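Side-chain contacts in syndapin (Drosophila melanogaster, PDB 3I2W), which probably acts in endocytosis, binding membrane phospholipids through its dimeric F-BAR domain and regulating the internalization of plasma membrane proteins: residues Thr13-Arg16 and Ile17-Tyr21; Lys99-Gln102 and Lys103-His107; Gln185-Lys188 and Cys189-Lys192; Lys223-Leu226 and Gln227-Glu231; Leu268-Trp271 and Ser272-Gly276. One frame throughout, in Å; residues are numbered along the deposited sequence.

All five contacts are local, joining residues a turn or so apart along a helix or at its end. Interactions 1, 2 and 4 lie near the middle of the chain and touch one another. Interaction 1 is buried, on helix 11-58, and relies on polar groups. Interactions 2 and 4 are partly buried and aromatic, on helices 63-105 and 169-240; Trp101 of one stacks on Phe228 of the other. Interaction 3 shares helix 169-240 with interaction 4 but is a surface contact far out along it, a valine methyl beside an arginine guanidinium. Interaction 5 sits on helix 264-275, about 120 Å centre to centre from interaction 3, and is an aromatic cluster against the second subunit.

Interaction 1: residues Thr13-Arg16 and Ile17-Tyr21; sequences TTKR and IEDGY
Lys15 and Asp19, one helical turn apart, form a salt bridge. Lys15 NZ lies 3.2 Å from Asp19 OD2 and takes the syn lone pair of that oxygen, on the side of OD1. Asp19 OD1 has a second, long and weak ion pair with Lys22 NZ. The lysine chain runs extended until its last torsion, where a bend (chi4 -65°) turns NZ towards the carboxylate. The same two residues are tied through the backbone. Asp19 N donates to Lys15 O at 2.9 Å, and the N-H...O angle is 158°. One residue on, Gly20 N donates to Arg16 O at 3.0 Å. Ile17 N makes a weak bond to Thr14 O, also at 3.0 Å, and Ile17 CB sits 3.3 Å from that same oxygen. All these residues belong to helix 11-58, the first long helix of the elongated, dimeric F-BAR domain. Thr14 OG1 is hydrogen-bonded to Lys11 O, a turn earlier on the helix, and to Glu120 OE2 on helix 114-159, while Glu18 OE1 forms a salt bridge with Arg116 of that second helix. Arg16 makes a cation-pi contact with Trp271 of the second subunit, and Thr13 OG1 is hydrogen-bonded to NE1 of that tryptophan.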
# COMPACT_ATOMS: atom_id res chain seq x y z
N THR B 13 21.34 4.69 -30.81
CA THR B 13 20.10 4.06 -31.23
C THR B 13 20.07 2.57 -30.93
O THR B 13 19.04 2.05 -30.50
CB THR B 13 19.81 4.35 -32.68
OG1 THR B 13 19.64 5.75 -32.82
CG2 THR B 13 18.53 3.73 -33.12
N THR B 14 21.18 1.89 -31.15
CA THR B 14 21.20 0.48 -30.91
C THR B 14 21.17 0.27 -29.39
O THR B 14 20.50 -0.61 -28.91
CB THR B 14 22.39 -0.26 -31.55
OG1 THR B 14 23.60 0.18 -30.97
CG2 THR B 14 22.52 0.04 -32.97
N LYS B 15 21.84 1.12 -28.61
CA LYS B 15 21.82 0.91 -27.16
C LYS B 15 20.36 0.90 -26.72
O LYS B 15 19.97 0.19 -25.80
CB LYS B 15 22.66 1.96 -26.42
CG LYS B 15 22.63 1.87 -24.94
CD LYS B 15 23.76 2.69 -24.26
CE LYS B 15 23.38 3.10 -22.77
NZ LYS B 15 22.16 4.09 -22.68
N ARG B 16 19.54 1.67 -27.43
CA ARG B 16 18.16 1.86 -27.05
C ARG B 16 17.31 0.59 -27.20
O ARG B 16 16.37 0.41 -26.47
CB ARG B 16 17.53 3.05 -27.79
CG ARG B 16 16.03 3.12 -27.49
CD ARG B 16 15.25 4.14 -28.32
NE ARG B 16 15.34 3.88 -29.75
CZ ARG B 16 14.68 4.56 -30.67
NH1 ARG B 16 13.81 5.52 -30.32
NH2 ARG B 16 14.85 4.28 -31.94
N ILE B 17 17.63 -0.26 -28.16
CA ILE B 17 17.07 -1.58 -28.24
C ILE B 17 17.22 -2.28 -26.92
O ILE B 17 16.23 -2.79 -26.42
CB ILE B 17 17.81 -2.44 -29.29
CG1 ILE B 17 17.54 -1.90 -30.66
CG2 ILE B 17 17.34 -3.85 -29.27
CD1 ILE B 17 18.36 -2.55 -31.69
N GLU B 18 18.44 -2.36 -26.38
CA GLU B 18 18.71 -3.05 -25.12
C GLU B 18 18.10 -2.31 -23.92
O GLU B 18 17.71 -2.93 -22.95
CB GLU B 18 20.20 -3.16 -24.93
CG GLU B 18 20.62 -3.56 -23.52
CD GLU B 18 21.93 -4.39 -23.39
OE1 GLU B 18 22.62 -4.61 -24.38
OE2 GLU B 18 22.25 -4.87 -22.28
N ASP B 19 18.04 -0.99 -23.96
CA ASP B 19 17.33 -0.28 -22.98
C ASP B 19 15.86 -0.75 -23.00
O ASP B 19 15.20 -0.79 -21.96
CB ASP B 19 17.48 1.21 -23.23
CG ASP B 19 18.90 1.75 -22.86
OD1 ASP B 19 19.65 1.07 -22.11
OD2 ASP B 19 19.27 2.86 -23.31
N GLY B 20 15.34 -1.14 -24.15
CA GLY B 20 13.96 -1.56 -24.16
C GLY B 20 13.78 -2.82 -23.33
O GLY B 20 12.83 -2.91 -22.56
N TYR B 21 14.67 -3.81 -23.50
CA TYR B 21 14.71 -4.96 -22.60
C TYR B 21 14.70 -4.50 -21.13
O TYR B 21 13.77 -4.84 -20.41
CB TYR B 21 15.90 -5.87 -22.90
CG TYR B 21 16.09 -7.08 -21.99
CD1 TYR B 21 15.40 -8.28 -22.21
CD2 TYR B 21 17.00 -7.05 -20.94
CE1 TYR B 21 15.59 -9.42 -21.39
CE2 TYR B 21 17.20 -8.16 -20.13
CZ TYR B 21 16.48 -9.35 -20.37
OH TYR B 21 16.68 -10.47 -19.54

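Interaction 2: residues Lys99-Gln102 and Lys103-His107; sequences KTWQ and KENYH
The amide of Asn105 lies over one face of the Trp101 indole, close to the C-terminal end of helix 63-105 in the F-BAR domain. Asn105 ND2 stands 3.2 Å above the indole plane, over its centre. The amide and ring planes are 43° apart, so the amide is tilted, with its nitrogen towards the ring. Asn105 CG lies beside its own backbone N (chi1 -64°), and this turns the amide back along the helix. There ND2 also donates to Trp101 O, at 2.6 Å. That oxygen accepts a second bond from Glu104 N, and the two donors reach it from opposite faces of the carbonyl plane.

Tyr106 comes to the six-membered side of the indole. Its CE2 is 3.7 Å from Trp101 CZ3, and the two rings meet obliquely. Asn105 CB lies 4.0 Å above one face of the tyrosine ring, towards the rim. Gln102 O sits at the edge of the same ring, 3.5 Å from Tyr106 CD2. Thr100 and Glu104 run side by side, pointing the same way.

Phe228 of helix 169-240 stacks on Trp101. The Gln102 amide turns to helix 11-58, where NE2 bonds to Asn25 and OE1 to Gln28. Near the end of the helix, His107 NE2 donates back to Glu104 O at 3.1 Å. A water bridges the turn, donating to Gln102 O at 2.7 Å and also to Tyr106 O.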
# COMPACT_ATOMS: atom_id res chain seq x y z
N LYS B 99 6.08 -10.19 -19.25
CA LYS B 99 7.02 -11.26 -19.28
C LYS B 99 7.08 -11.93 -20.71
O LYS B 99 8.13 -12.33 -21.19
CB LYS B 99 6.70 -12.25 -18.16
CG LYS B 99 7.60 -13.47 -18.25
CD LYS B 99 8.00 -14.02 -16.95
CE LYS B 99 7.84 -15.53 -17.00
NZ LYS B 99 8.53 -16.24 -15.83
N THR B 100 5.91 -11.99 -21.35
CA THR B 100 5.73 -12.70 -22.59
C THR B 100 6.31 -11.91 -23.73
O THR B 100 7.09 -12.47 -24.55
CB THR B 100 4.25 -13.05 -22.85
OG1 THR B 100 3.99 -14.37 -22.37
CG2 THR B 100 3.96 -13.09 -24.33
N TRP B 101 5.94 -10.65 -23.83
CA TRP B 101 6.41 -9.81 -24.88
C TRP B 101 7.93 -9.76 -24.85
O TRP B 101 8.59 -9.88 -25.87
CB TRP B 101 5.83 -8.46 -24.61
CG TRP B 101 5.87 -7.50 -25.69
CD1 TRP B 101 4.86 -7.21 -26.55
CD2 TRP B 101 6.91 -6.56 -25.97
NE1 TRP B 101 5.22 -6.18 -27.39
CE2 TRP B 101 6.47 -5.76 -27.06
CE3 TRP B 101 8.18 -6.32 -25.41
CZ2 TRP B 101 7.26 -4.76 -27.63
CZ3 TRP B 101 8.97 -5.29 -25.98
CH2 TRP B 101 8.51 -4.55 -27.09
N GLN B 102 8.49 -9.63 -23.66
CA GLN B 102 9.90 -9.51 -23.50
C GLN B 102 10.61 -10.79 -23.98
O GLN B 102 11.65 -10.70 -24.57
CB GLN B 102 10.23 -9.18 -22.03
CG GLN B 102 11.73 -9.21 -21.69
CD GLN B 102 12.04 -9.00 -20.23
OE1 GLN B 102 11.54 -9.70 -19.38
NE2 GLN B 102 12.88 -8.02 -19.93
N LYS B 103 10.08 -11.96 -23.67
CA LYS B 103 10.58 -13.20 -24.18
C LYS B 103 10.53 -13.20 -25.70
O LYS B 103 11.40 -13.73 -26.34
CB LYS B 103 9.69 -14.31 -23.67
CG LYS B 103 10.09 -15.72 -24.14
CD LYS B 103 9.05 -16.85 -23.79
CE LYS B 103 9.48 -18.22 -24.48
NZ LYS B 103 9.11 -19.49 -23.68
N GLU B 104 9.50 -12.58 -26.29
CA GLU B 104 9.24 -12.77 -27.71
C GLU B 104 10.03 -11.87 -28.57
O GLU B 104 10.26 -12.20 -29.72
CB GLU B 104 7.77 -12.66 -28.06
CG GLU B 104 7.16 -14.06 -28.03
CD GLU B 104 5.64 -14.07 -27.88
OE1 GLU B 104 4.94 -13.03 -28.06
OE2 GLU B 104 5.14 -15.18 -27.57
N ASN B 105 10.49 -10.76 -28.02
CA ASN B 105 11.14 -9.76 -28.81
C ASN B 105 12.59 -9.57 -28.55
O ASN B 105 13.19 -8.71 -29.18
CB ASN B 105 10.49 -8.43 -28.57
CG ASN B 105 9.09 -8.43 -29.02
OD1 ASN B 105 8.82 -8.30 -30.19
ND2 ASN B 105 8.17 -8.55 -28.08
N TYR B 106 13.15 -10.31 -27.60
CA TYR B 106 14.56 -10.20 -27.28
C TYR B 106 15.09 -11.60 -27.12
O TYR B 106 14.51 -12.40 -26.42
CB TYR B 106 14.78 -9.35 -26.02
CG TYR B 106 14.20 -7.92 -26.08
CD1 TYR B 106 14.84 -6.92 -26.79
CD2 TYR B 106 13.00 -7.60 -25.48
CE1 TYR B 106 14.30 -5.61 -26.88
CE2 TYR B 106 12.46 -6.29 -25.54
CZ TYR B 106 13.13 -5.33 -26.23
OH TYR B 106 12.61 -4.09 -26.32
N HIS B 107 16.14 -11.94 -27.84
CA HIS B 107 16.69 -13.26 -27.83
C HIS B 107 18.10 -13.09 -27.36
O HIS B 107 18.64 -11.99 -27.45
CB HIS B 107 16.55 -13.86 -29.21
CG HIS B 107 15.11 -13.98 -29.59
ND1 HIS B 107 14.33 -15.07 -29.24
CD2 HIS B 107 14.26 -13.08 -30.15
CE1 HIS B 107 13.08 -14.86 -29.62
NE2 HIS B 107 13.01 -13.66 -30.17
O HOH W 1 14.01 -11.65 -23.67

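Interaction 3: residues Gln185-Lys188 and Cys189-Lys192; sequences QVQK and CREK
Arg190 sends CG away from its backbone N and then bends at chi3 (-68°), which swings its guanidinium back beside Val186. Val186 has CG1 placed opposite its own N (chi1 165°), which sets this methyl alongside the arginine. Both lie on helix 169-240, in the outer part of this long F-BAR helix. The two side chains run next to each other in the same direction. Val186 CG1 is 3.5 Å from Arg190 NH2, a contact of a methyl with a charged tip. Val186 O lies over one guanidinium face, 3.9 Å above the plane and towards the rim.

Cys189 faces helix 114-159 and packs on Tyr144 and Ala147. Arg190 NE has a weak hydrogen bond to Tyr144 OH, and Arg190 also packs on Phe286 of the second subunit.

The backbone bonds are regular: Cys189 N donates to Gln185 O at 2.9 Å, and Glu191 N donates to Gln187 O at 3.0 Å. The Gln187 stem reaches Glu191 too, CG to OE2 at 3.5 Å. Cys189 SG ends 3.4 Å from Gln185 O.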
# COMPACT_ATOMS: atom_id res chain seq x y z
N GLN B 185 55.26 18.19 -53.63
CA GLN B 185 54.49 17.54 -52.58
C GLN B 185 53.24 18.34 -52.18
O GLN B 185 52.15 17.82 -52.24
CB GLN B 185 55.37 17.22 -51.36
CG GLN B 185 56.13 15.93 -51.47
CD GLN B 185 55.32 14.85 -52.15
OE1 GLN B 185 55.17 14.85 -53.37
NE2 GLN B 185 54.76 13.94 -51.35
N VAL B 186 53.40 19.61 -51.80
CA VAL B 186 52.26 20.49 -51.60
C VAL B 186 51.18 20.40 -52.70
O VAL B 186 49.97 20.51 -52.41
CB VAL B 186 52.71 21.94 -51.44
CG1 VAL B 186 51.52 22.92 -51.59
CG2 VAL B 186 53.36 22.09 -50.10
N GLN B 187 51.61 20.19 -53.93
CA GLN B 187 50.68 20.15 -55.02
C GLN B 187 50.08 18.78 -55.07
O GLN B 187 48.94 18.63 -54.80
CB GLN B 187 51.30 20.58 -56.36
CG GLN B 187 50.23 21.01 -57.38
CD GLN B 187 49.01 21.64 -56.67
OE1 GLN B 187 47.90 21.07 -56.65
NE2 GLN B 187 49.24 22.81 -56.04
N LYS B 188 50.87 17.77 -55.42
CA LYS B 188 50.37 16.41 -55.45
C LYS B 188 49.30 16.18 -54.34
O LYS B 188 48.19 15.72 -54.61
CB LYS B 188 51.54 15.41 -55.33
CG LYS B 188 51.28 14.08 -56.06
CD LYS B 188 52.21 12.91 -55.63
CE LYS B 188 51.86 11.62 -56.42
NZ LYS B 188 52.47 10.37 -55.85
N CYS B 189 49.66 16.54 -53.11
CA CYS B 189 48.78 16.46 -51.95
C CYS B 189 47.52 17.28 -51.96
O CYS B 189 46.48 16.73 -51.60
CB CYS B 189 49.56 16.82 -50.71
SG CYS B 189 50.53 15.46 -50.33
N ARG B 190 47.60 18.57 -52.30
CA ARG B 190 46.41 19.37 -52.45
C ARG B 190 45.47 18.63 -53.39
O ARG B 190 44.27 18.53 -53.17
CB ARG B 190 46.71 20.77 -52.95
CG ARG B 190 45.50 21.72 -52.84
CD ARG B 190 45.74 23.20 -53.09
NE ARG B 190 46.56 23.81 -52.04
CZ ARG B 190 47.84 24.17 -52.23
NH1 ARG B 190 48.43 23.97 -53.42
NH2 ARG B 190 48.54 24.73 -51.23
N GLU B 191 46.02 18.04 -54.44
CA GLU B 191 45.17 17.35 -55.35
C GLU B 191 44.51 16.15 -54.72
O GLU B 191 43.31 16.11 -54.68
CB GLU B 191 45.88 17.04 -56.65
CG GLU B 191 45.74 18.18 -57.61
CD GLU B 191 46.81 18.16 -58.69
OE1 GLU B 191 46.85 17.19 -59.49
OE2 GLU B 191 47.63 19.12 -58.74
N LYS B 192 45.26 15.18 -54.21
CA LYS B 192 44.61 13.99 -53.65
C LYS B 192 43.55 14.39 -52.58
O LYS B 192 42.48 13.77 -52.50
CB LYS B 192 45.61 12.95 -53.11
CG LYS B 192 46.67 12.33 -54.06
CD LYS B 192 46.24 11.94 -55.53
CE LYS B 192 44.86 11.21 -55.70
NZ LYS B 192 44.81 9.73 -55.38

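Interaction 4: residues Lys223-Leu226 and Gln227-Glu231; sequences KTRL and QFFKE
Gln227 folds back over the preceding turn and leans on Lys223. Its CG is beside its own backbone N (chi1 -67°), 3.1 Å from Lys223 O. Gln227 N donates to that same oxygen at 2.9 Å and also makes a weak bond to Thr224 O. Farther out the contact is loose: Gln227 OE1 comes 4.1 Å from Lys223 CE.

Phe228 N donates to Thr224 O at 3.0 Å, almost straight. Its ring leads away from 223-226, and Phe228 CB is the nearest point of the side chain, 3.4 Å from Arg225 O. The segments lie on helix 169-240, near the middle of the F-BAR chain. Here the helix packs in a bundle with helices 11-58 and 63-105 and also meets the second subunit.

Phe229 carries the main contact. Arg225 approaches over one face of its ring, in a cation-pi arrangement. Arg225 CZ is 4.6 Å from the ring centroid and 3° off the ring normal. The guanidinium stands nearly upright on the ring, at 85° between planes, so it is NH1 that lies over the centre, 3.3 Å above the plane. A bend at chi3 in the arginine turns it there, while CG touches the ring at Phe229 CE2. Arg225 NH2 is in salt bridges with Glu222 and with Glu61 of the second subunit.

Lys230 N donates to Leu226 O. Lys230 NZ is hydrogen-bonded to Ala262 O of the second subunit.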
# COMPACT_ATOMS: atom_id res chain seq x y z
N LYS B 223 8.62 1.99 -31.96
CA LYS B 223 7.22 2.49 -31.97
C LYS B 223 6.34 1.49 -31.25
O LYS B 223 5.59 1.82 -30.37
CB LYS B 223 6.71 2.65 -33.41
CG LYS B 223 5.35 3.31 -33.56
CD LYS B 223 4.74 2.99 -34.92
CE LYS B 223 3.83 4.13 -35.46
NZ LYS B 223 2.88 3.57 -36.54
N THR B 224 6.50 0.25 -31.65
CA THR B 224 5.87 -0.86 -31.10
C THR B 224 6.03 -1.03 -29.59
O THR B 224 5.07 -1.36 -28.89
CB THR B 224 6.49 -2.01 -31.82
OG1 THR B 224 5.64 -2.32 -32.92
CG2 THR B 224 6.66 -3.29 -30.96
N ARG B 225 7.24 -0.86 -29.08
CA ARG B 225 7.46 -0.99 -27.66
C ARG B 225 6.67 0.10 -26.99
O ARG B 225 5.97 -0.15 -26.00
CB ARG B 225 8.93 -0.87 -27.26
CG ARG B 225 9.13 -1.21 -25.75
CD ARG B 225 10.47 -0.87 -25.23
NE ARG B 225 10.74 0.57 -25.33
CZ ARG B 225 10.34 1.50 -24.46
NH1 ARG B 225 9.60 1.16 -23.42
NH2 ARG B 225 10.64 2.78 -24.63
N LEU B 226 6.76 1.30 -27.52
CA LEU B 226 6.10 2.40 -26.85
C LEU B 226 4.58 2.20 -26.86
O LEU B 226 3.89 2.68 -25.99
CB LEU B 226 6.46 3.75 -27.43
CG LEU B 226 7.92 4.16 -27.38
CD1 LEU B 226 7.98 5.39 -28.16
CD2 LEU B 226 8.39 4.53 -26.02
N GLN B 227 4.06 1.52 -27.87
CA GLN B 227 2.65 1.35 -27.94
C GLN B 227 2.27 0.32 -26.88
O GLN B 227 1.39 0.55 -26.04
CB GLN B 227 2.23 0.94 -29.37
CG GLN B 227 2.45 2.06 -30.37
CD GLN B 227 1.90 1.84 -31.81
OE1 GLN B 227 1.44 2.82 -32.41
NE2 GLN B 227 1.99 0.60 -32.37
N PHE B 228 2.96 -0.79 -26.88
CA PHE B 228 2.77 -1.80 -25.89
C PHE B 228 2.80 -1.21 -24.49
O PHE B 228 1.87 -1.42 -23.73
CB PHE B 228 3.86 -2.82 -26.06
CG PHE B 228 3.79 -3.92 -25.11
CD1 PHE B 228 2.77 -4.82 -25.17
CD2 PHE B 228 4.75 -4.07 -24.14
CE1 PHE B 228 2.72 -5.87 -24.27
CE2 PHE B 228 4.71 -5.10 -23.26
CZ PHE B 228 3.70 -6.00 -23.32
N PHE B 229 3.85 -0.46 -24.17
CA PHE B 229 3.93 0.08 -22.82
C PHE B 229 2.73 0.96 -22.49
O PHE B 229 2.25 0.94 -21.37
CB PHE B 229 5.24 0.84 -22.57
CG PHE B 229 6.40 -0.06 -22.16
CD1 PHE B 229 7.21 0.29 -21.12
CD2 PHE B 229 6.68 -1.23 -22.84
CE1 PHE B 229 8.26 -0.53 -20.75
CE2 PHE B 229 7.73 -2.05 -22.49
CZ PHE B 229 8.53 -1.70 -21.48
N LYS B 230 2.22 1.70 -23.47
CA LYS B 230 1.05 2.51 -23.24
C LYS B 230 -0.17 1.63 -22.82
O LYS B 230 -0.96 2.00 -21.94
CB LYS B 230 0.74 3.35 -24.46
CG LYS B 230 -0.10 4.52 -24.10
CD LYS B 230 -0.96 4.96 -25.27
CE LYS B 230 -1.80 6.17 -24.88
NZ LYS B 230 -1.48 7.38 -25.63
N GLU B 231 -0.28 0.44 -23.42
CA GLU B 231 -1.40 -0.38 -23.19
C GLU B 231 -1.39 -0.98 -21.83
O GLU B 231 -2.43 -1.08 -21.19
CB GLU B 231 -1.42 -1.54 -24.20
CG GLU B 231 -1.79 -1.09 -25.69
CD GLU B 231 -2.84 0.14 -25.69
OE1 GLU B 231 -4.01 -0.12 -25.12
OE2 GLU B 231 -2.48 1.32 -26.24

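Interaction 5: residues Leu268-Trp271 and Ser272-Gly276; sequences LKWW and SNNHG
His275 lies over the indole of Trp271, one turn back on helix 264-275. Its CB makes a CH-pi contact with the five-membered ring, 3.9 Å from the centroid and 22° off the normal. CG comes next, 3.9 Å from Trp271 CZ2. CD2 passes over the six-membered ring, 3.5 Å from Trp271 CE3, and lies above the same face towards the rim. NE2 is at the far end, 4.0 Å from Trp271 CZ3. On the other branch, ND1 is hydrogen-bonded to Arg12 NE of the second subunit. The imidazole and the six-membered ring are inclined at 37°, an oblique pair. Trp270 completes the aromatic cluster, its CZ3 at the imidazole edge, 4.3 Å from His275 CD2. Asn274 CB sits over one imidazole face. At the root, His275 N donates to Trp271 O, so the backbone and the rings link the same two residues.

Short helix 264-275 lies against the second subunit. Trp271 packs on Gln219 and Ser272 on Phe215, both on helix 169-240 of that subunit, while the Arg12 that meets His275 is on its helix 11-58.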
# COMPACT_ATOMS: atom_id res chain seq x y z
N LEU B 268 -30.58 -5.90 26.04
CA LEU B 268 -30.90 -5.80 27.43
C LEU B 268 -31.86 -6.85 27.90
O LEU B 268 -31.70 -7.34 29.01
CB LEU B 268 -31.44 -4.42 27.78
CG LEU B 268 -30.44 -3.28 27.77
CD1 LEU B 268 -31.24 -2.10 28.06
CD2 LEU B 268 -29.40 -3.45 28.83
N LYS B 269 -32.86 -7.19 27.10
CA LYS B 269 -33.84 -8.13 27.59
C LYS B 269 -33.17 -9.45 27.79
O LYS B 269 -33.38 -10.11 28.78
CB LYS B 269 -34.98 -8.26 26.62
CG LYS B 269 -36.05 -7.16 26.85
CD LYS B 269 -37.13 -7.20 25.80
CE LYS B 269 -38.14 -8.31 26.04
NZ LYS B 269 -39.35 -8.12 25.12
N TRP B 270 -32.27 -9.78 26.87
CA TRP B 270 -31.56 -11.01 26.92
C TRP B 270 -30.78 -11.02 28.20
O TRP B 270 -30.53 -12.07 28.78
CB TRP B 270 -30.59 -11.12 25.72
CG TRP B 270 -29.74 -12.44 25.74
CD1 TRP B 270 -30.08 -13.68 25.20
CD2 TRP B 270 -28.47 -12.64 26.39
NE1 TRP B 270 -29.09 -14.62 25.45
CE2 TRP B 270 -28.10 -14.00 26.17
CE3 TRP B 270 -27.62 -11.81 27.14
CZ2 TRP B 270 -26.93 -14.53 26.68
CZ3 TRP B 270 -26.45 -12.35 27.61
CH2 TRP B 270 -26.12 -13.71 27.38
N TRP B 271 -30.34 -9.85 28.64
CA TRP B 271 -29.40 -9.81 29.78
C TRP B 271 -30.10 -10.15 31.07
O TRP B 271 -29.57 -10.89 31.88
CB TRP B 271 -28.69 -8.48 29.91
CG TRP B 271 -27.83 -8.43 31.14
CD1 TRP B 271 -28.20 -7.99 32.36
CD2 TRP B 271 -26.46 -8.82 31.26
NE1 TRP B 271 -27.16 -8.10 33.23
CE2 TRP B 271 -26.07 -8.59 32.57
CE3 TRP B 271 -25.51 -9.32 30.36
CZ2 TRP B 271 -24.79 -8.86 33.02
CZ3 TRP B 271 -24.23 -9.60 30.81
CH2 TRP B 271 -23.89 -9.39 32.12
N SER B 272 -31.31 -9.60 31.21
CA SER B 272 -32.19 -9.88 32.27
C SER B 272 -32.51 -11.33 32.25
O SER B 272 -32.65 -11.93 33.31
CB SER B 272 -33.48 -9.12 32.10
OG SER B 272 -34.36 -9.49 33.15
N ASN B 273 -32.67 -11.91 31.06
CA ASN B 273 -33.11 -13.30 31.00
C ASN B 273 -32.11 -14.21 31.56
O ASN B 273 -32.48 -15.19 32.22
CB ASN B 273 -33.49 -13.76 29.61
CG ASN B 273 -34.68 -13.05 29.14
OD1 ASN B 273 -35.41 -12.48 29.98
ND2 ASN B 273 -34.87 -12.98 27.84
N ASN B 274 -30.85 -13.85 31.34
CA ASN B 274 -29.74 -14.69 31.74
C ASN B 274 -29.04 -14.26 32.95
O ASN B 274 -28.31 -15.05 33.50
CB ASN B 274 -28.67 -14.75 30.66
CG ASN B 274 -29.14 -15.46 29.43
OD1 ASN B 274 -29.64 -14.83 28.51
ND2 ASN B 274 -28.98 -16.76 29.41
N HIS B 275 -29.18 -13.01 33.36
CA HIS B 275 -28.40 -12.57 34.46
C HIS B 275 -29.10 -11.74 35.43
O HIS B 275 -28.46 -11.31 36.38
CB HIS B 275 -27.16 -11.75 34.03
CG HIS B 275 -26.22 -12.51 33.18
ND1 HIS B 275 -25.42 -13.51 33.69
CD2 HIS B 275 -26.00 -12.49 31.85
CE1 HIS B 275 -24.72 -14.05 32.70
NE2 HIS B 275 -25.07 -13.45 31.57
N GLY B 276 -30.38 -11.47 35.25
CA GLY B 276 -31.04 -10.42 36.05
C GLY B 276 -32.41 -10.85 36.41
O GLY B 276 -32.67 -12.03 36.57